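Local coordinates for transaminase (Bacillus megaterium, PDB 5G0A), which probably catalyses the pyridoxal-5'-phosphate-dependent transfer of amino groups between amines and carbonyl compounds, with S selectivity, as a class-III omega-transaminase, at residues S215-Y218 / T219-M222; L345-M348 / M349-F353; A460-Y463 / A464-L468; G83-W86 / D87-T91; E15-R18 / K19-R23. All blocks are in the same frame, centred on the assembly; numbering follows the deposited sequence.

Interaction 1: residues S215-Y218 / T219-M222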
# COMPACT_ATOMS: atom_id res chain seq x y z
N SER B 215 9.72 -13.30 22.86
CA SER B 215 8.63 -12.77 22.04
C SER B 215 8.49 -11.26 22.21
O SER B 215 8.37 -10.54 21.21
CB SER B 215 7.31 -13.47 22.36
OG SER B 215 6.95 -13.20 23.70
N VAL B 216 8.48 -10.80 23.46
CA VAL B 216 8.42 -9.37 23.77
C VAL B 216 9.66 -8.62 23.28
O VAL B 216 9.57 -7.53 22.69
CB VAL B 216 8.18 -9.12 25.28
CG1 VAL B 216 8.26 -7.64 25.61
CG2 VAL B 216 6.84 -9.72 25.72
N LYS B 217 10.84 -9.20 23.52
CA LYS B 217 12.09 -8.59 23.06
C LYS B 217 12.07 -8.29 21.57
O LYS B 217 12.41 -7.19 21.13
CB LYS B 217 13.31 -9.49 23.39
CG LYS B 217 14.62 -8.95 22.82
CD LYS B 217 15.67 -10.02 22.61
CE LYS B 217 16.92 -9.44 21.96
NZ LYS B 217 17.79 -8.72 22.94
N TYR B 218 11.67 -9.27 20.77
CA TYR B 218 11.69 -9.08 19.35
C TYR B 218 10.58 -8.13 18.89
O TYR B 218 10.78 -7.36 17.94
CB TYR B 218 11.66 -10.41 18.58
CG TYR B 218 11.83 -10.18 17.10
CD1 TYR B 218 12.96 -9.52 16.60
CD2 TYR B 218 10.85 -10.58 16.20
CE1 TYR B 218 13.12 -9.30 15.25
CE2 TYR B 218 11.00 -10.36 14.84
CZ TYR B 218 12.14 -9.71 14.37
OH TYR B 218 12.31 -9.48 13.03
N THR B 219 9.44 -8.15 19.58
CA THR B 219 8.39 -7.16 19.31
C THR B 219 8.94 -5.74 19.51
O THR B 219 8.74 -4.85 18.68
CB THR B 219 7.15 -7.37 20.22
OG1 THR B 219 6.68 -8.72 20.09
CG2 THR B 219 6.01 -6.41 19.86
N ARG B 220 9.65 -5.53 20.60
CA ARG B 220 10.21 -4.21 20.89
C ARG B 220 11.23 -3.82 19.81
O ARG B 220 11.24 -2.68 19.36
CB ARG B 220 10.89 -4.23 22.26
CG ARG B 220 11.56 -2.91 22.64
CD ARG B 220 12.34 -3.02 23.95
NE ARG B 220 13.15 -4.24 24.06
CZ ARG B 220 14.39 -4.39 23.59
NH1 ARG B 220 15.01 -3.40 22.94
NH2 ARG B 220 15.02 -5.54 23.76
N ARG B 221 12.08 -4.77 19.42
CA ARG B 221 13.08 -4.54 18.36
C ARG B 221 12.44 -4.10 17.05
O ARG B 221 12.95 -3.22 16.36
CB ARG B 221 13.92 -5.81 18.13
CG ARG B 221 14.97 -6.09 19.19
CD ARG B 221 16.33 -5.54 18.77
NE ARG B 221 16.93 -6.30 17.67
CZ ARG B 221 18.03 -7.05 17.75
NH1 ARG B 221 18.70 -7.19 18.89
NH2 ARG B 221 18.47 -7.68 16.66
N MET B 222 11.31 -4.74 16.70
CA MET B 222 10.59 -4.40 15.48
C MET B 222 10.06 -2.98 15.57
O MET B 222 10.15 -2.22 14.62
CB MET B 222 9.43 -5.37 15.24
CG MET B 222 9.83 -6.76 14.78
SD MET B 222 8.37 -7.84 14.82
CE MET B 222 7.26 -6.81 13.90
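A Met-aromatic contact one turn apart, i to i+4 on helix 214-226, joins Tyr-218 and Met-222. The thioether approaches the ring obliquely, SD lying 3.6 Å from Tyr-218 CE2. Met-222 CG is the atom properly over the face, a CH-pi contact 4.0 Å from the ring centroid. With chi1 at -73°, Met-222 CG folds back over the previous turn. On another side of the helix Thr-219 turns its hydroxyl back to the carbonyl of Ser-215. OG1 donates to Ser-215 O at 2.7 Å while the backbone N of Thr-219 reaches the same oxygen at 3.1 Å, the two donors coming from opposite faces of the carbonyl plane. That buried hydroxyl is thus satisfied within its own helix. Lys-217 slants across Arg-220 and comes near Arg-221: its CG sits 3.6 Å from Arg-220 NH2, and its NZ is 4.3 Å from that nitrogen. Acidic partners probably offset this crowding of positive charge, since Arg-220 is bridged to Glu-212 and Glu-224, and Arg-221 to Glu-145 of the second subunit. Tyr-218 meets Tyr-218 of that subunit edge-to-face, while Val-216 and Arg-220 pack on helix 251-262, and Thr-219 and Met-222 on strand 189-192.

Interaction 2: residues L345-M348 / M349-F353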
# COMPACT_ATOMS: atom_id res chain seq x y z
N LEU B 345 -26.38 -7.50 30.15
CA LEU B 345 -25.45 -7.10 31.20
C LEU B 345 -26.13 -7.08 32.58
O LEU B 345 -25.52 -7.43 33.60
CB LEU B 345 -24.84 -5.72 30.88
CG LEU B 345 -23.97 -5.72 29.60
CD1 LEU B 345 -23.33 -4.37 29.35
CD2 LEU B 345 -22.93 -6.83 29.68
N GLU B 346 -27.40 -6.67 32.60
CA GLU B 346 -28.14 -6.60 33.88
C GLU B 346 -28.35 -7.99 34.44
O GLU B 346 -28.17 -8.20 35.64
CB GLU B 346 -29.47 -5.87 33.70
CG GLU B 346 -29.27 -4.36 33.65
CD GLU B 346 -30.45 -3.63 33.08
OE1 GLU B 346 -31.39 -4.28 32.59
OE2 GLU B 346 -30.43 -2.38 33.12
N VAL B 347 -28.70 -8.95 33.57
CA VAL B 347 -28.86 -10.35 33.98
C VAL B 347 -27.54 -10.96 34.44
O VAL B 347 -27.47 -11.63 35.48
CB VAL B 347 -29.50 -11.22 32.85
CG1 VAL B 347 -29.55 -12.69 33.29
CG2 VAL B 347 -30.90 -10.72 32.51
N MET B 348 -26.48 -10.74 33.65
CA MET B 348 -25.14 -11.17 34.00
C MET B 348 -24.73 -10.67 35.40
O MET B 348 -24.20 -11.43 36.19
CB MET B 348 -24.17 -10.68 32.92
CG MET B 348 -23.17 -11.72 32.50
SD MET B 348 -22.16 -11.09 31.15
CE MET B 348 -22.83 -12.02 29.76
N MET B 349 -25.00 -9.40 35.70
CA MET B 349 -24.65 -8.83 37.01
C MET B 349 -25.53 -9.38 38.14
O MET B 349 -25.03 -9.80 39.19
CB MET B 349 -24.75 -7.30 36.98
CG MET B 349 -23.65 -6.61 36.17
SD MET B 349 -23.74 -4.81 36.26
CE MET B 349 -25.32 -4.53 35.46
N GLU B 350 -26.85 -9.38 37.91
CA GLU B 350 -27.82 -9.73 38.96
C GLU B 350 -27.72 -11.21 39.37
O GLU B 350 -27.95 -11.55 40.54
CB GLU B 350 -29.24 -9.38 38.52
CG GLU B 350 -30.03 -10.54 37.94
CD GLU B 350 -31.24 -10.13 37.11
OE1 GLU B 350 -31.56 -8.92 37.06
OE2 GLU B 350 -31.86 -11.03 36.50
N GLU B 351 -27.39 -12.08 38.41
CA GLU B 351 -27.35 -13.52 38.65
C GLU B 351 -25.93 -14.03 38.83
O GLU B 351 -25.71 -15.24 38.95
CB GLU B 351 -28.08 -14.30 37.56
CG GLU B 351 -29.55 -13.90 37.44
CD GLU B 351 -30.37 -14.79 36.51
OE1 GLU B 351 -29.88 -15.85 36.09
OE2 GLU B 351 -31.52 -14.41 36.21
N ASN B 352 -24.97 -13.09 38.84
CA ASN B 352 -23.58 -13.42 39.14
C ASN B 352 -23.01 -14.45 38.15
O ASN B 352 -22.37 -15.43 38.54
CB ASN B 352 -23.45 -13.86 40.62
CG ASN B 352 -24.16 -12.90 41.58
OD1 ASN B 352 -23.83 -11.71 41.67
ND2 ASN B 352 -25.15 -13.42 42.29
N PHE B 353 -23.24 -14.25 36.85
CA PHE B 353 -22.72 -15.18 35.85
C PHE B 353 -21.19 -15.25 35.82
O PHE B 353 -20.62 -16.28 35.48
CB PHE B 353 -23.19 -14.77 34.44
CG PHE B 353 -24.55 -15.29 34.07
CD1 PHE B 353 -25.67 -14.97 34.83
CD2 PHE B 353 -24.72 -16.06 32.93
CE1 PHE B 353 -26.93 -15.44 34.47
CE2 PHE B 353 -25.97 -16.54 32.57
CZ PHE B 353 -27.08 -16.22 33.35
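Met-349 N and Glu-350 N donate to Leu-345 O and Glu-346 O at 2.9 Å each, regular i to i+4 bonds near the end of helix 335-350. Glu-351 N follows, bonding to Val-347 O. Then the pattern changes: Phe-353 N reaches five residues back to Met-348 O at 3.1 Å, lying in the carbonyl plane, while Asn-352 N makes a weak bond to Met-349 O. Asn-352 takes a positive phi of 59°, and with the bonds back into the last turn this is a Schellman motif. It ends one helix and lets the next start in a new direction; only Glu-351 and Asn-352 separate it from helix 353-374. The acidic ends on this turn have partners across the fold: Glu-350 and Glu-351 both bridge to Lys-70, and Glu-346 to Lys-96. Inside the junction the reversal brings Phe-353 back against the first helix. Its CB rests 3.6 Å from Met-348 CG, the two side chains crossing at about a right angle. Its CE1 touches Val-347 CG1 at 4.0 Å, and Glu-351 CB lies at the edge of the ring, in its plane. Val-347 and Glu-351 run side by side, CG1 lying 3.9 Å from the carboxylate OE2. Met-349 folds its end back, chi3 -64°, and lays CE 3.8 Å from Glu-346 CA. Leu-345 and Met-349 carry the packing outward onto Ile-100 of helix 92-105, while Met-348 meets Ser-302.

Interaction 3: residues A460-Y463 / A464-L468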
# COMPACT_ATOMS: atom_id res chain seq x y z
N ALA B 460 -18.66 -37.39 26.37
CA ALA B 460 -18.58 -37.52 24.92
C ALA B 460 -17.15 -37.38 24.43
O ALA B 460 -16.77 -38.05 23.48
CB ALA B 460 -19.48 -36.49 24.23
N LEU B 461 -16.39 -36.51 25.09
CA LEU B 461 -14.97 -36.32 24.79
C LEU B 461 -14.19 -37.60 25.16
O LEU B 461 -13.30 -38.01 24.41
CB LEU B 461 -14.43 -35.11 25.55
CG LEU B 461 -12.96 -34.73 25.38
CD1 LEU B 461 -12.58 -34.69 23.91
CD2 LEU B 461 -12.67 -33.40 26.07
N ASP B 462 -14.52 -38.19 26.30
CA ASP B 462 -13.91 -39.44 26.79
C ASP B 462 -14.05 -40.49 25.68
O ASP B 462 -13.05 -41.01 25.18
CB ASP B 462 -14.62 -39.87 28.08
CG ASP B 462 -13.83 -40.90 28.92
OD1 ASP B 462 -12.69 -41.27 28.57
OD2 ASP B 462 -14.38 -41.31 29.96
N TYR B 463 -15.29 -40.75 25.27
CA TYR B 463 -15.61 -41.60 24.12
C TYR B 463 -14.82 -41.25 22.85
O TYR B 463 -14.35 -42.14 22.15
CB TYR B 463 -17.12 -41.53 23.84
CG TYR B 463 -17.57 -42.29 22.62
CD1 TYR B 463 -17.73 -43.68 22.66
CD2 TYR B 463 -17.84 -41.63 21.41
CE1 TYR B 463 -18.13 -44.38 21.54
CE2 TYR B 463 -18.25 -42.33 20.29
CZ TYR B 463 -18.40 -43.70 20.36
OH TYR B 463 -18.79 -44.41 19.26
N ALA B 464 -14.70 -39.95 22.56
CA ALA B 464 -14.01 -39.48 21.36
C ALA B 464 -12.51 -39.79 21.38
O ALA B 464 -11.94 -40.24 20.39
CB ALA B 464 -14.23 -37.97 21.18
N LEU B 465 -11.88 -39.52 22.53
CA LEU B 465 -10.44 -39.71 22.69
C LEU B 465 -10.07 -41.20 22.73
O LEU B 465 -8.97 -41.57 22.30
CB LEU B 465 -9.94 -38.98 23.94
CG LEU B 465 -9.98 -37.44 23.89
CD1 LEU B 465 -9.60 -36.85 25.23
CD2 LEU B 465 -9.08 -36.88 22.79
N ASP B 466 -10.97 -42.04 23.24
CA ASP B 466 -10.80 -43.49 23.14
C ASP B 466 -10.57 -43.90 21.69
O ASP B 466 -9.63 -44.63 21.39
CB ASP B 466 -12.03 -44.23 23.69
CG ASP B 466 -11.96 -44.49 25.18
OD1 ASP B 466 -10.86 -44.46 25.78
OD2 ASP B 466 -13.04 -44.74 25.77
N TYR B 467 -11.43 -43.40 20.80
CA TYR B 467 -11.38 -43.71 19.38
C TYR B 467 -10.15 -43.12 18.70
O TYR B 467 -9.57 -43.74 17.82
CB TYR B 467 -12.67 -43.24 18.70
CG TYR B 467 -12.70 -43.43 17.20
CD1 TYR B 467 -13.15 -44.63 16.63
CD2 TYR B 467 -12.30 -42.41 16.33
CE1 TYR B 467 -13.19 -44.81 15.26
CE2 TYR B 467 -12.33 -42.57 14.96
CZ TYR B 467 -12.77 -43.77 14.42
OH TYR B 467 -12.80 -43.94 13.05
N LEU B 468 -9.76 -41.91 19.11
CA LEU B 468 -8.57 -41.26 18.56
C LEU B 468 -7.29 -42.08 18.81
O LEU B 468 -6.46 -42.21 17.91
CB LEU B 468 -8.40 -39.85 19.11
CG LEU B 468 -7.32 -39.01 18.43
CD1 LEU B 468 -7.83 -38.37 17.15
CD2 LEU B 468 -6.80 -37.95 19.39
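Tyr-463 turns its ring obliquely past the next peptide, with CG and CD2 each 3.7 Å from Ala-464 N. The ring projects outward from the helix, and its OH hydrogen-bonds Glu-428. One turn on, of the Tyr-467 side chain only CB comes near Tyr-463 O, at 4.0 Å, and the ring leads away to a cation-pi contact with Lys-425. The carboxylates of Asp-462 and Asp-466 also succeed one another at a spacing of four residues, OD1 of the first being 4.5 Å from OD2 of the second. Lys-374 and His-375 both hold Asp-462, which probably eases the proximity of two negative charges. These pairs lie on helix 451-468, an amphipathic helix near the C-terminal end of the class-III aminotransferase chain. Its polar side carries the aspartates, and its apolar side is turned to the protein. Backbone bonds connect the turns: Leu-465 N to Leu-461 O at 2.8 Å and Asp-466 N to Asp-462 O at 3.0 Å. The bond from Tyr-467 N to Tyr-463 O is longer and weak. On the apolar side Leu-461 and Leu-465 meet by their branches, CD1 of Leu-461 lying 3.8 Å from CG of Leu-465. The first leucine has CG opposite its backbone N (chi1 180°) and the second has CG beside its own (chi1 -68°), and the two side chains cross at a slant. Ile-422 of helix 418-427 packs against both leucines and against Ala-464, Leu-371 of helix 353-374 reaches Leu-461, and Ile-392 of strand 387-392 covers Leu-465.

Interaction 4: residues G83-W86 / D87-T91. Unlike the reference sequence in segment 87-91: Ala-90 (reference Ser).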
# COMPACT_ATOMS: atom_id res chain seq x y z
N GLY B 83 -38.81 0.68 16.38
CA GLY B 83 -38.28 1.90 15.80
C GLY B 83 -36.76 1.90 15.63
O GLY B 83 -36.06 0.95 16.01
N PHE B 84 -36.27 2.99 15.07
CA PHE B 84 -34.84 3.15 14.86
C PHE B 84 -34.47 4.63 14.90
O PHE B 84 -35.12 5.45 14.26
CB PHE B 84 -34.46 2.59 13.48
CG PHE B 84 -33.05 2.96 13.08
CD1 PHE B 84 -31.97 2.37 13.74
CD2 PHE B 84 -32.81 3.95 12.12
CE1 PHE B 84 -30.66 2.75 13.45
CE2 PHE B 84 -31.48 4.33 11.81
CZ PHE B 84 -30.42 3.71 12.48
N VAL B 85 -33.41 4.96 15.64
CA VAL B 85 -32.76 6.27 15.48
C VAL B 85 -31.26 6.03 15.35
O VAL B 85 -30.73 5.06 15.93
CB VAL B 85 -33.04 7.27 16.63
CG1 VAL B 85 -34.52 7.67 16.64
CG2 VAL B 85 -32.57 6.75 17.98
N TRP B 86 -30.59 6.90 14.60
CA TRP B 86 -29.15 6.77 14.45
C TRP B 86 -28.41 7.54 15.52
O TRP B 86 -29.03 8.17 16.40
CB TRP B 86 -28.66 7.11 13.04
CG TRP B 86 -28.66 8.56 12.61
CD1 TRP B 86 -29.73 9.33 12.24
CD2 TRP B 86 -27.50 9.38 12.42
NE1 TRP B 86 -29.32 10.57 11.82
CE2 TRP B 86 -27.95 10.63 11.94
CE3 TRP B 86 -26.12 9.17 12.61
CZ2 TRP B 86 -27.08 11.68 11.63
CZ3 TRP B 86 -25.23 10.24 12.33
CH2 TRP B 86 -25.74 11.49 11.85
N ASP B 87 -27.08 7.49 15.45
CA ASP B 87 -26.24 7.79 16.62
C ASP B 87 -26.27 9.26 17.03
O ASP B 87 -25.83 9.60 18.13
CB ASP B 87 -24.79 7.35 16.32
CG ASP B 87 -23.93 7.22 17.57
OD1 ASP B 87 -24.40 6.62 18.58
OD2 ASP B 87 -22.78 7.71 17.51
N THR B 88 -26.78 10.12 16.14
CA THR B 88 -26.90 11.58 16.40
C THR B 88 -28.01 11.85 17.43
O THR B 88 -28.06 12.93 18.05
CB THR B 88 -27.18 12.37 15.08
OG1 THR B 88 -26.87 13.75 15.28
CG2 THR B 88 -28.66 12.28 14.68
N TYR B 89 -28.90 10.87 17.59
CA TYR B 89 -30.00 10.97 18.56
C TYR B 89 -29.65 10.21 19.84
O TYR B 89 -28.89 9.24 19.80
CB TYR B 89 -31.31 10.44 17.94
CG TYR B 89 -31.84 11.32 16.83
CD1 TYR B 89 -32.43 12.56 17.12
CD2 TYR B 89 -31.74 10.94 15.48
CE1 TYR B 89 -32.91 13.38 16.11
CE2 TYR B 89 -32.23 11.74 14.46
CZ TYR B 89 -32.81 12.97 14.77
OH TYR B 89 -33.28 13.78 13.76
N ALA B 90 -30.19 10.64 20.98
CA ALA B 90 -29.95 9.93 22.22
C ALA B 90 -31.14 9.07 22.64
O ALA B 90 -32.29 9.47 22.46
CB ALA B 90 -29.59 10.91 23.35
N THR B 91 -30.84 7.89 23.19
CA THR B 91 -31.84 7.03 23.81
C THR B 91 -31.40 6.61 25.19
O THR B 91 -30.21 6.68 25.53
CB THR B 91 -32.14 5.76 22.97
OG1 THR B 91 -31.01 4.86 23.00
CG2 THR B 91 -32.52 6.12 21.52
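Trp-86 and Thr-88 make the tight part of this contact: the methyl CG2 of Thr-88 sits over one face of the indole, 3.3 Å from Trp-86 CE2, and CB lies over the six-membered ring, 3.6 Å from its centroid. The same methyl also rests over a face of the Tyr-89 ring, wedged in the corner between the two aromatic groups. Tyr-89 meets the five-membered ring of Trp-86 as an offset edge-to-face pair, the planes at 89° and the centroids 5.7 Å apart. The tryptophan reaches this place because its chi1 of 72° puts CG between the backbone N and the carbonyl carbon, folding the indole over the following residues. A type I beta turn from Trp-86 to Tyr-89 sets the spacing, closed by Tyr-89 N donating to Trp-86 O at 3.0 Å. Beyond the turn the chain doubles back, and Val-85 joins the returning residues, its CB 3.8 Å from Tyr-89 CB and its CG2 3.6 Å from Thr-91 CG2. Thr-91 then caps helix 92-105, its OG1 accepting from Lys-94 N. The looser side is that of Thr-88 and Tyr-89: Thr-88 OG1 hydrogen-bonds a pentaethylene glycol, probably from the crystallisation liquor, and a pentaethylene glycol also lies close to the Tyr-89 side chain. The carboxylate of Asp-87, by contrast, is held by salt bridges to Lys-94 and Arg-116. The third subunit reaches most of this loop: its Gln-58 accepts from Trp-86 N and packs on Val-85, and its Leu-432 lies against Tyr-89.

Interaction 5: residues E15-R18 / K19-R23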
# COMPACT_ATOMS: atom_id res chain seq x y z
N GLU B 15 -33.67 -26.77 0.68
CA GLU B 15 -33.50 -26.56 -0.75
C GLU B 15 -33.11 -25.11 -1.03
O GLU B 15 -32.16 -24.84 -1.77
CB GLU B 15 -34.80 -26.92 -1.50
CG GLU B 15 -34.80 -26.61 -2.99
CD GLU B 15 -36.15 -26.90 -3.62
OE1 GLU B 15 -36.53 -28.09 -3.70
OE2 GLU B 15 -36.85 -25.93 -4.02
N TRP B 16 -33.83 -24.19 -0.39
CA TRP B 16 -33.54 -22.75 -0.52
C TRP B 16 -32.14 -22.41 -0.00
O TRP B 16 -31.42 -21.59 -0.61
CB TRP B 16 -34.57 -21.90 0.24
CG TRP B 16 -35.97 -21.86 -0.34
CD1 TRP B 16 -36.35 -22.17 -1.62
CD2 TRP B 16 -37.15 -21.44 0.34
NE1 TRP B 16 -37.71 -21.98 -1.76
CE2 TRP B 16 -38.23 -21.54 -0.58
CE3 TRP B 16 -37.41 -21.02 1.65
CZ2 TRP B 16 -39.54 -21.20 -0.23
CZ3 TRP B 16 -38.73 -20.69 2.00
CH2 TRP B 16 -39.78 -20.78 1.05
N ASP B 17 -31.80 -23.00 1.13
CA ASP B 17 -30.50 -22.80 1.76
C ASP B 17 -29.39 -23.28 0.81
O ASP B 17 -28.41 -22.58 0.59
CB ASP B 17 -30.47 -23.52 3.11
CG ASP B 17 -29.16 -23.34 3.86
OD1 ASP B 17 -28.19 -24.05 3.53
OD2 ASP B 17 -29.10 -22.52 4.80
N ARG B 18 -29.57 -24.47 0.22
CA ARG B 18 -28.61 -24.95 -0.78
C ARG B 18 -28.49 -24.04 -2.02
O ARG B 18 -27.39 -23.76 -2.47
CB ARG B 18 -28.97 -26.39 -1.24
CG ARG B 18 -28.66 -27.48 -0.23
CD ARG B 18 -29.04 -28.86 -0.80
NE ARG B 18 -29.35 -29.83 0.25
CZ ARG B 18 -30.58 -30.25 0.56
NH1 ARG B 18 -31.65 -29.84 -0.11
NH2 ARG B 18 -30.73 -31.13 1.54
N LYS B 19 -29.63 -23.58 -2.55
CA LYS B 19 -29.67 -22.91 -3.84
C LYS B 19 -29.34 -21.42 -3.77
O LYS B 19 -28.81 -20.86 -4.73
CB LYS B 19 -31.05 -23.10 -4.50
CG LYS B 19 -31.20 -22.49 -5.88
CD LYS B 19 -32.58 -22.80 -6.47
CE LYS B 19 -32.72 -22.24 -7.88
NZ LYS B 19 -34.12 -22.30 -8.40
N TYR B 20 -29.66 -20.79 -2.65
CA TYR B 20 -29.72 -19.30 -2.63
C TYR B 20 -28.73 -18.61 -1.70
O TYR B 20 -28.60 -17.40 -1.76
CB TYR B 20 -31.13 -18.82 -2.30
CG TYR B 20 -32.17 -19.18 -3.36
CD1 TYR B 20 -31.88 -19.03 -4.71
CD2 TYR B 20 -33.44 -19.63 -2.99
CE1 TYR B 20 -32.83 -19.33 -5.69
CE2 TYR B 20 -34.39 -19.95 -3.96
CZ TYR B 20 -34.07 -19.80 -5.30
OH TYR B 20 -34.99 -20.10 -6.29
N LEU B 21 -28.07 -19.39 -0.86
CA LEU B 21 -27.14 -18.85 0.13
C LEU B 21 -25.70 -19.21 -0.22
O LEU B 21 -25.40 -20.36 -0.57
CB LEU B 21 -27.49 -19.31 1.55
CG LEU B 21 -28.82 -18.70 2.07
CD1 LEU B 21 -29.36 -19.51 3.24
CD2 LEU B 21 -28.63 -17.24 2.47
N MET B 22 -24.80 -18.23 -0.11
CA MET B 22 -23.37 -18.49 -0.35
C MET B 22 -22.77 -19.38 0.72
O MET B 22 -23.05 -19.22 1.92
CB MET B 22 -22.59 -17.16 -0.42
CG MET B 22 -23.05 -16.23 -1.51
SD MET B 22 -21.86 -14.86 -1.77
CE MET B 22 -20.57 -15.69 -2.70
N ARG B 23 -21.94 -20.32 0.28
CA ARG B 23 -21.29 -21.28 1.17
C ARG B 23 -20.08 -20.66 1.81
O ARG B 23 -19.40 -19.83 1.18
CB ARG B 23 -20.79 -22.50 0.38
CG ARG B 23 -21.87 -23.29 -0.34
CD ARG B 23 -22.62 -24.21 0.63
NE ARG B 23 -23.56 -23.54 1.55
CZ ARG B 23 -24.81 -23.19 1.25
NH1 ARG B 23 -25.32 -23.41 0.04
NH2 ARG B 23 -25.59 -22.62 2.17
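Arg-23 doubles back toward Asp-17 because its chain bends twice, at chi2 (-78°) and chi3 (73°), which swings the guanidinium to the C-terminal end of helix 10-20. Asp-17 meets it with a side chain whose CG is trans to the backbone N, chi1 -179°, so the carboxylate and the residue's own carbonyl both face the arginine. NH1 and NH2 of Arg-23 both bond to Asp-17 O at 3.2 Å, end-on and from the same face of its carbonyl plane, NH2 well above that plane and NH1 nearer to it. NH2 also makes a salt bridge with Asp-17 OD1 at 3.3 Å, while NH1 leans weakly on Arg-18 O. Behind this, Leu-21 CD1 lies against Asp-17 OD2 at 3.4 Å, the two side chains crossing at about a right angle. Routine helical bonds, such as Tyr-20 N to Trp-16 O at 2.8 Å, close the last turn before Leu-21 departs from helical geometry. On the flank Trp-16 CD1 touches Tyr-20 CE2 at 3.8 Å, the two rings meeting obliquely. Lys-19 CG lies over a face of the tyrosine, and its NZ bonds Tyr-20 OH, which also bonds Glu-103 of the third subunit. Asp-17 and Arg-23 are held further by Tyr-31 and Gln-28, and Lys-114 of the third subunit bonds Leu-21 O. With its positive charge set against carbonyls at the helix's C-terminal end, where the dipole is negative, Arg-23 probably stabilises that end and keeps the turning chain fixed where it meets a neighbouring subunit.

These five local contacts sit at separate places around the chain, none touching another within the chain and none supplying a residue of the pyridoxal-5'-phosphate pocket. Interactions 4 and 5 are 35 Å apart by centres within one chain, yet they meet across the subunit boundary: Asp-17 packs on Ala-90 of the third subunit, and Leu-21 on its Lys-94, the residue that bridges Asp-87. Interaction 1 instead faces the second subunit, with its centre 47 Å from that of interaction 5, on the opposite side of the chain's centre. Interaction 2 comes nearest to interaction 4, about 12 Å between nearest atoms, with helix 92-105 contacting both. Interaction 3 lies about 21 Å from interaction 2 by nearest atoms.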